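Local coordinates for protein Uly1 (Catenovulum maritimum, PDB 7DRQ) that degrades the algal polysaccharide ulvan as a calcium-binding lyase of polysaccharide lyase family 24, probably built as a beta-propeller, at residues S261-M266 against Q278-L283; F287-G292 against S344-F349. All blocks are in the same frame, centred on the assembly; numbering follows the deposited sequence.

Contact 1. Residues S261-M266 against Q278-L283; sequences SIYGKM and QRRFNL. With CA (calcium ion), chain E.
Tyr263 reaches diagonally to Arg280 on the neighbouring antiparallel strand, two residues on from its own pair Gln278; four backbone hydrogen bonds join the strands. Two of these join Ser261 and Arg280. The other two join Tyr263 and Gln278, the shortest running from Gln278 N to Tyr263 O at 2.8 Å, and Ile262 faces Arg279 as the non-hydrogen-bonded pair between them. Followed outward, the Arg280 side chain leaves with CG anti to the backbone N (chi1 -175°). Arg280 CB lies 3.5 Å from Tyr263 CE1, approaching the ring obliquely. Arg280 CD comes next, 3.9 Å from Tyr263 OH, and a bend at chi3 then lays the guanidinium nearly parallel to the phenol, the planes 12° apart. Tyr263 OH sits over the centre of one guanidinium face, 3.1 Å from Arg280 CZ, and none of the three nitrogens makes a hydrogen bond to it. NE is instead bonded to Gln290 on the following strand. The hydroxyl end of the phenol thus lies over the flat guanidinium, which leaves the directional N-H bonding of Arg280 to other partners and probably places some positive charge against the electron-rich hydroxyl.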
ATOM      1  N   SER A 261      -1.273  16.706   6.872  1.00 10.43           N
ATOM      2  CA  SER A 261      -1.578  15.320   6.541  1.00 10.13           C
ATOM      3  C   SER A 261      -0.308  14.637   6.047  1.00 10.70           C
ATOM      4  O   SER A 261       0.631  15.286   5.581  1.00 13.61           O
ATOM      5  CB  SER A 261      -2.681  15.227   5.479  1.00 14.30           C
ATOM      6  OG  SER A 261      -3.190  13.901   5.412  1.00 22.12           O
ATOM      7  N   ILE A 262      -0.286  13.314   6.137  1.00 11.86           N
ATOM      8  CA  ILE A 262       0.951  12.552   6.023  1.00 11.48           C
ATOM      9  C   ILE A 262       0.824  11.565   4.869  1.00 13.17           C
ATOM     10  O   ILE A 262      -0.174  10.843   4.764  1.00 12.79           O
ATOM     11  CB  ILE A 262       1.287  11.849   7.355  1.00 14.40           C
ATOM     12  CG1 ILE A 262       2.550  10.987   7.235  1.00 13.40           C
ATOM     13  CG2 ILE A 262       0.079  11.038   7.875  1.00 11.68           C
ATOM     14  CD1 ILE A 262       3.115  10.598   8.599  1.00 10.47           C
ATOM     15  N   TYR A 263       1.822  11.571   3.983  1.00 13.06           N
ATOM     16  CA  TYR A 263       1.813  10.801   2.739  1.00 13.98           C
ATOM     17  C   TYR A 263       3.068   9.938   2.744  1.00 12.21           C
ATOM     18  O   TYR A 263       4.151  10.410   2.389  1.00 13.26           O
ATOM     19  CB  TYR A 263       1.763  11.728   1.516  1.00 12.51           C
ATOM     20  CG  TYR A 263       0.411  12.373   1.354  1.00 14.92           C
ATOM     21  CD1 TYR A 263       0.037  13.448   2.153  1.00 12.34           C
ATOM     22  CD2 TYR A 263      -0.503  11.893   0.425  1.00 17.46           C
ATOM     23  CE1 TYR A 263      -1.211  14.027   2.023  1.00 14.19           C
ATOM     24  CE2 TYR A 263      -1.753  12.469   0.289  1.00 14.35           C
ATOM     25  CZ  TYR A 263      -2.098  13.531   1.093  1.00 16.23           C
ATOM     26  OH  TYR A 263      -3.335  14.104   0.969  1.00 15.32           O
ATOM     27  N   GLY A 264       2.929   8.683   3.149  1.00 14.95           N
ATOM     28  CA  GLY A 264       4.090   7.824   3.232  1.00 16.36           C
ATOM     29  C   GLY A 264       3.694   6.432   3.659  1.00 15.57           C
ATOM     30  O   GLY A 264       2.520   6.057   3.620  1.00 17.52           O
ATOM     31  N   LYS A 265       4.693   5.668   4.079  1.00 12.08           N
ATOM     32  CA  LYS A 265       4.456   4.270   4.402  1.00 13.29           C
ATOM     33  C   LYS A 265       5.432   3.831   5.479  1.00 13.47           C
ATOM     34  O   LYS A 265       6.613   4.196   5.440  1.00 11.04           O
ATOM     35  CB  LYS A 265       4.608   3.386   3.165  1.00 16.52           C
ATOM     36  CG  LYS A 265       4.079   1.968   3.368  1.00 24.71           C
ATOM     37  CD  LYS A 265       3.848   1.261   2.037  1.00 29.10           C
ATOM     38  CE  LYS A 265       3.021   2.102   1.089  1.00 32.96           C
ATOM     39  NZ  LYS A 265       2.786   1.352  -0.180  1.00 32.36           N
HETATM   40  N   MSE A 266       4.919   3.069   6.444  1.00 12.02           N
HETATM   41  CA  MSE A 266       5.747   2.390   7.417  1.00 10.32           C
HETATM   42  C   MSE A 266       6.159   1.054   6.833  1.00 12.31           C
HETATM   43  O   MSE A 266       5.391   0.424   6.093  1.00 11.25           O
HETATM   44  CB  MSE A 266       4.999   2.164   8.739  1.00 12.32           C
HETATM   45  CG  MSE A 266       4.467   3.421   9.349  1.00 12.21           C
HETATM   46 SE   MSE A 266       3.608   2.999  11.074  0.70 18.56          SE
HETATM   47  CE  MSE A 266       4.726   1.683  11.681  1.00  7.37           C
ATOM     48  N   GLN A 278       6.133  12.200   3.115  1.00 10.71           N
ATOM     49  CA  GLN A 278       6.082  13.617   2.792  1.00  8.23           C
ATOM     50  C   GLN A 278       4.837  14.218   3.433  1.00 10.68           C
ATOM     51  O   GLN A 278       3.929  13.509   3.862  1.00 12.31           O
ATOM     52  CB  GLN A 278       6.099  13.835   1.263  1.00 10.89           C
ATOM     53  CG  GLN A 278       7.286  13.108   0.626  1.00  8.80           C
ATOM     54  CD  GLN A 278       7.516  13.461  -0.836  1.00 10.38           C
ATOM     55  OE1 GLN A 278       6.858  12.924  -1.733  1.00 10.39           O
ATOM     56  NE2 GLN A 278       8.460  14.362  -1.083  1.00 10.04           N
ATOM     57  N   ARG A 279       4.802  15.541   3.506  1.00  9.57           N
ATOM     58  CA  ARG A 279       3.785  16.248   4.270  1.00 10.92           C
ATOM     59  C   ARG A 279       2.925  17.073   3.319  1.00 12.49           C
ATOM     60  O   ARG A 279       3.430  17.625   2.342  1.00 12.89           O
ATOM     61  CB  ARG A 279       4.446  17.151   5.327  1.00 12.11           C
ATOM     62  CG  ARG A 279       3.538  18.265   5.857  1.00 10.98           C
ATOM     63  CD  ARG A 279       4.256  19.148   6.893  1.00 11.78           C
ATOM     64  NE  ARG A 279       5.364  19.890   6.299  1.00 13.68           N
ATOM     65  CZ  ARG A 279       6.355  20.444   7.002  1.00 15.94           C
ATOM     66  NH1 ARG A 279       6.347  20.352   8.323  1.00 11.95           N
ATOM     67  NH2 ARG A 279       7.317  21.128   6.385  1.00 10.97           N
ATOM     68  N   ARG A 280       1.618  17.139   3.572  1.00 11.77           N
ATOM     69  CA  ARG A 280       0.773  18.097   2.877  1.00 10.91           C
ATOM     70  C   ARG A 280       0.293  19.103   3.907  1.00 11.94           C
ATOM     71  O   ARG A 280      -0.430  18.741   4.839  1.00 11.12           O
ATOM     72  CB  ARG A 280      -0.423  17.456   2.165  1.00 14.01           C
ATOM     73  CG  ARG A 280      -1.217  18.495   1.348  1.00 10.33           C
ATOM     74  CD  ARG A 280      -2.389  17.883   0.566  1.00 13.45           C
ATOM     75  NE  ARG A 280      -1.959  16.881  -0.409  1.00 13.08           N
ATOM     76  CZ  ARG A 280      -2.779  16.248  -1.243  1.00 16.17           C
ATOM     77  NH1 ARG A 280      -4.073  16.538  -1.255  1.00 14.06           N
ATOM     78  NH2 ARG A 280      -2.303  15.330  -2.082  1.00 15.49           N
ATOM     79  N   PHE A 281       0.656  20.339   3.754  1.00 12.19           N
ATOM     80  CA  PHE A 281       0.272  21.366   4.688  1.00 13.16           C
ATOM     81  C   PHE A 281      -0.956  22.163   4.245  1.00 13.98           C
ATOM     82  O   PHE A 281      -1.557  22.767   5.032  1.00 13.09           O
ATOM     83  CB  PHE A 281       1.404  22.404   4.837  1.00 12.12           C
ATOM     84  CG  PHE A 281       2.081  22.443   6.160  1.00 15.73           C
ATOM     85  CD1 PHE A 281       1.394  22.409   7.315  1.00 15.97           C
ATOM     86  CD2 PHE A 281       3.451  22.597   6.236  1.00 23.52           C
ATOM     87  CE1 PHE A 281       2.029  22.452   8.518  1.00 16.73           C
ATOM     88  CE2 PHE A 281       4.098  22.673   7.448  1.00 27.35           C
ATOM     89  CZ  PHE A 281       3.367  22.599   8.603  1.00 26.80           C
ATOM     90  N   ASN A 282      -1.232  22.184   2.962  1.00 11.77           N
ATOM     91  CA  ASN A 282      -2.341  22.967   2.430  1.00 11.93           C
ATOM     92  C   ASN A 282      -2.215  24.435   2.796  1.00 13.90           C
ATOM     93  O   ASN A 282      -3.219  25.124   2.990  1.00 14.06           O
ATOM     94  CB  ASN A 282      -3.685  22.423   2.894  1.00 14.53           C
ATOM     95  CG  ASN A 282      -3.846  20.948   2.579  1.00 11.90           C
ATOM     96  OD1 ASN A 282      -4.069  20.568   1.423  1.00 13.79           O
ATOM     97  ND2 ASN A 282      -3.729  20.116   3.606  1.00 12.22           N
ATOM     98  N   LEU A 283      -1.001  24.914   2.912  1.00 14.27           N
ATOM     99  CA  LEU A 283      -0.795  26.353   2.964  1.00 12.46           C
ATOM    100  C   LEU A 283      -0.912  26.945   1.566  1.00 17.65           C
ATOM    101  O   LEU A 283      -0.537  26.303   0.582  1.00 13.70           O
ATOM    102  CB  LEU A 283       0.584  26.673   3.510  1.00 10.29           C
ATOM    103  CG  LEU A 283       0.872  26.301   4.952  1.00 11.30           C
ATOM    104  CD1 LEU A 283       2.376  26.173   5.133  1.00 15.31           C
ATOM    105  CD2 LEU A 283       0.296  27.377   5.863  1.00 15.71           C
TER
HETATM  106 CA    CA E 603       0.124  24.421  -0.622  1.00 30.00          CA
HETATM  107  O   HOH W   1      -0.455  22.005  -0.244  1.00 14.50           O
HETATM  108  O   HOH W   2       1.407  23.763   1.386  1.00 13.94           O
HETATM  109  O   HOH W   3      -0.578  26.080  -2.422  1.00 16.29           O
HETATM  110  O   HOH W   4      -2.175  24.203  -0.699  1.00 16.39           O

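Contact 2. Residues F287-G292 against S344-F349; sequences FRAQDG and SITGGF. With CA (calcium ion), chain E.
Ser344 OG meets the edge of the Arg288 guanidinium, where NH1 donates to it at 3.0 Å. The hydroxyl lies almost exactly in the guanidinium plane, and the N-H...O angle is 159°. The arginine chain is extended from CG to NE and runs alongside the serine, Arg288 CD passing 3.4 Å from Ser344 OG, while Trp368 adds a cation-pi contact to the same arginine. Thr346 crosses the arginine at a slant, its CG2 4.0 Å from Arg288 NH1; the same methyl also meets Ala289 CB.

Deeper in, Gln290 N donates to Ile345 O at 3.0 Å, in the carbonyl plane, and Ala289 CB closes on the same oxygen. The glutamine side chain bends at chi2 (79°), so that its amide folds back beside this carbonyl instead of extending away. There NE2 donates to a water, which in turn donates to Thr346 O, and OE1 accepts from Arg280 NE. Ile345 packs against the base of the glutamine, CG2 meeting Gln290 CB at 3.9 Å and CD1 lying near Gln290 O. A second water is gripped by three bonds, accepting from Ala289 N and Ile345 N and donating to Gln290 O, the last at 2.6 Å; it bridges Gln290 O and Ile345 N beside the direct Gln290 N to Ile345 O bond.

Phe287 turns its ring back over its own segment, one face covered by Asp291 CB, while Phe287 O binds calcium at 2.3 Å. With Leu283 O, Asp285 OD1 and four waters it completes a sevenfold calcium site, held by the loop that leads into strand 290-298, joined here to the loop after strand 343-344, in a predicted beta-propeller of the BNR-repeat type.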
ATOM      1  N   PHE A 287       3.744  25.115  -2.883  1.00 13.73           N
ATOM      2  CA  PHE A 287       3.560  23.661  -2.925  1.00 11.65           C
ATOM      3  C   PHE A 287       2.111  23.344  -3.295  1.00 12.35           C
ATOM      4  O   PHE A 287       1.197  23.542  -2.495  1.00 11.84           O
ATOM      5  CB  PHE A 287       3.955  23.033  -1.589  1.00 15.29           C
ATOM      6  CG  PHE A 287       5.411  23.197  -1.268  1.00 15.08           C
ATOM      7  CD1 PHE A 287       6.375  22.465  -1.961  1.00 14.52           C
ATOM      8  CD2 PHE A 287       5.827  24.107  -0.308  1.00 13.84           C
ATOM      9  CE1 PHE A 287       7.724  22.626  -1.678  1.00 15.77           C
ATOM     10  CE2 PHE A 287       7.179  24.281  -0.030  1.00 13.57           C
ATOM     11  CZ  PHE A 287       8.126  23.549  -0.716  1.00 12.70           C
ATOM     12  N   ARG A 288       1.907  22.865  -4.520  1.00 14.22           N
ATOM     13  CA  ARG A 288       0.570  22.479  -4.967  1.00 14.44           C
ATOM     14  C   ARG A 288      -0.024  21.405  -4.068  1.00 13.91           C
ATOM     15  O   ARG A 288      -1.236  21.388  -3.821  1.00 13.70           O
ATOM     16  CB  ARG A 288       0.643  21.976  -6.407  1.00 14.25           C
ATOM     17  CG  ARG A 288      -0.676  21.511  -6.967  1.00 14.99           C
ATOM     18  CD  ARG A 288      -0.500  21.105  -8.431  1.00 18.91           C
ATOM     19  NE  ARG A 288      -1.722  20.523  -8.970  1.00 22.64           N
ATOM     20  CZ  ARG A 288      -1.797  19.334  -9.554  1.00 28.12           C
ATOM     21  NH1 ARG A 288      -0.713  18.583  -9.688  1.00 26.84           N
ATOM     22  NH2 ARG A 288      -2.959  18.901 -10.021  1.00 29.98           N
ATOM     23  N   ALA A 289       0.815  20.489  -3.585  1.00 15.33           N
ATOM     24  CA  ALA A 289       0.359  19.382  -2.757  1.00 13.66           C
ATOM     25  C   ALA A 289       1.372  19.132  -1.654  1.00 14.22           C
ATOM     26  O   ALA A 289       1.458  19.922  -0.709  1.00 12.48           O
ATOM     27  CB  ALA A 289       0.122  18.133  -3.609  1.00 14.01           C
ATOM     28  N   GLN A 290       2.185  18.078  -1.774  1.00 12.28           N
ATOM     29  CA  GLN A 290       3.089  17.761  -0.668  1.00 13.30           C
ATOM     30  C   GLN A 290       4.321  18.664  -0.660  1.00 12.13           C
ATOM     31  O   GLN A 290       4.664  19.329  -1.646  1.00 13.12           O
ATOM     32  CB  GLN A 290       3.520  16.288  -0.722  1.00 10.63           C
ATOM     33  CG  GLN A 290       2.519  15.287  -0.144  1.00 10.58           C
ATOM     34  CD  GLN A 290       1.390  14.967  -1.088  1.00 14.69           C
ATOM     35  OE1 GLN A 290       0.358  15.645  -1.104  1.00 12.44           O
ATOM     36  NE2 GLN A 290       1.565  13.907  -1.892  1.00 16.01           N
ATOM     37  N   ASP A 291       4.995  18.663   0.485  1.00 10.49           N
ATOM     38  CA  ASP A 291       6.276  19.332   0.666  1.00  9.68           C
ATOM     39  C   ASP A 291       7.141  18.465   1.570  1.00 11.75           C
ATOM     40  O   ASP A 291       6.644  17.610   2.307  1.00 10.95           O
ATOM     41  CB  ASP A 291       6.112  20.750   1.274  1.00  9.65           C
ATOM     42  CG  ASP A 291       5.727  20.716   2.754  1.00 14.67           C
ATOM     43  OD1 ASP A 291       6.644  20.706   3.600  1.00 16.63           O
ATOM     44  OD2 ASP A 291       4.511  20.705   3.067  1.00 12.65           O
ATOM     45  N   GLY A 292       8.446  18.695   1.504  1.00 10.24           N
ATOM     46  CA  GLY A 292       9.372  18.059   2.409  1.00 10.94           C
ATOM     47  C   GLY A 292       9.593  16.584   2.141  1.00 12.52           C
ATOM     48  O   GLY A 292       8.940  15.987   1.272  1.00 12.27           O
ATOM     49  N   SER A 344       4.997  20.829  -7.569  1.00 13.16           N
ATOM     50  CA  SER A 344       3.897  19.885  -7.487  1.00 13.66           C
ATOM     51  C   SER A 344       4.487  18.525  -7.134  1.00 13.17           C
ATOM     52  O   SER A 344       5.180  17.910  -7.952  1.00 13.64           O
ATOM     53  CB  SER A 344       3.107  19.834  -8.796  1.00 13.61           C
ATOM     54  OG  SER A 344       2.089  18.848  -8.737  1.00 15.02           O
ATOM     55  N   ILE A 345       4.242  18.087  -5.900  1.00 13.88           N
ATOM     56  CA  ILE A 345       4.667  16.783  -5.411  1.00 12.44           C
ATOM     57  C   ILE A 345       3.402  16.008  -5.084  1.00 13.33           C
ATOM     58  O   ILE A 345       2.718  16.317  -4.100  1.00 13.80           O
ATOM     59  CB  ILE A 345       5.575  16.898  -4.181  1.00 12.75           C
ATOM     60  CG1 ILE A 345       6.834  17.707  -4.517  1.00 12.51           C
ATOM     61  CG2 ILE A 345       5.928  15.512  -3.642  1.00 12.57           C
ATOM     62  CD1 ILE A 345       7.592  18.150  -3.268  1.00 11.51           C
ATOM     63  N   THR A 346       3.096  14.983  -5.889  1.00 13.70           N
ATOM     64  CA  THR A 346       1.849  14.249  -5.746  1.00 11.41           C
ATOM     65  C   THR A 346       2.041  12.742  -5.666  1.00 15.46           C
ATOM     66  O   THR A 346       1.057  12.018  -5.506  1.00 18.42           O
ATOM     67  CB  THR A 346       0.897  14.573  -6.915  1.00 13.53           C
ATOM     68  OG1 THR A 346       1.585  14.399  -8.155  1.00 15.26           O
ATOM     69  CG2 THR A 346       0.414  16.021  -6.815  1.00 13.65           C
ATOM     70  N   GLY A 347       3.267  12.253  -5.770  1.00 16.94           N
ATOM     71  CA  GLY A 347       3.508  10.827  -5.756  1.00 15.23           C
ATOM     72  C   GLY A 347       4.964  10.564  -6.070  1.00 15.14           C
ATOM     73  O   GLY A 347       5.780  11.484  -6.106  1.00 12.66           O
ATOM     74  N   GLY A 348       5.272   9.289  -6.297  1.00 12.68           N
ATOM     75  CA  GLY A 348       6.635   8.934  -6.623  1.00 12.75           C
ATOM     76  C   GLY A 348       7.573   8.848  -5.442  1.00 10.11           C
ATOM     77  O   GLY A 348       8.791   8.801  -5.641  1.00 13.46           O
ATOM     78  N   PHE A 349       7.059   8.816  -4.220  1.00 10.78           N
ATOM     79  CA  PHE A 349       7.918   8.783  -3.045  1.00  9.08           C
ATOM     80  C   PHE A 349       8.054   7.357  -2.533  1.00 11.86           C
ATOM     81  O   PHE A 349       7.067   6.619  -2.447  1.00 12.47           O
ATOM     82  CB  PHE A 349       7.374   9.669  -1.925  1.00 12.23           C
ATOM     83  CG  PHE A 349       8.126   9.511  -0.645  1.00  9.54           C
ATOM     84  CD1 PHE A 349       9.386  10.071  -0.501  1.00  9.30           C
ATOM     85  CD2 PHE A 349       7.610   8.745   0.401  1.00 10.58           C
ATOM     86  CE1 PHE A 349      10.102   9.914   0.690  1.00 10.41           C
ATOM     87  CE2 PHE A 349       8.327   8.576   1.581  1.00 11.98           C
ATOM     88  CZ  PHE A 349       9.567   9.163   1.728  1.00 10.96           C
TER
HETATM   89 CA    CA E 603       0.124  24.421  -0.622  1.00 30.00          CA
HETATM   90  O   HOH W   5       3.572  20.060  -3.900  1.00 14.73           O
HETATM   91  O   HOH W   1      -0.455  22.005  -0.244  1.00 14.50           O
HETATM   92  O   HOH W   6      -0.768  13.041  -3.728  1.00 21.89           O
HETATM   93  O   HOH W   2       1.407  23.763   1.386  1.00 13.94           O
HETATM   94  O   HOH W   3      -0.578  26.080  -2.422  1.00 16.29           O
HETATM   95  O   HOH W   4      -2.175  24.203  -0.699  1.00 16.39           O

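In the fold
From the N terminus, strand 261-269 turns directly into strand 272-280, and contact 1 closes that beta hairpin. The chain then runs through the calcium loop, to which Leu283 at the end of contact 1 and Phe287 at the start of contact 2 each give a carbonyl oxygen, before entering strand 290-298 on the other side of strand 272-280. Contact 2 closes a much longer excursion, with 51 residues between its segments, and brings in the loop between strands 343-344 and 350-353 of the next sheet. The two closures follow in series, neither nested nor crossed. An Arg279-Asp291 salt bridge, a probable Arg280-Gln290 hydrogen bond and packing of Gln278 against Phe349 couple them directly.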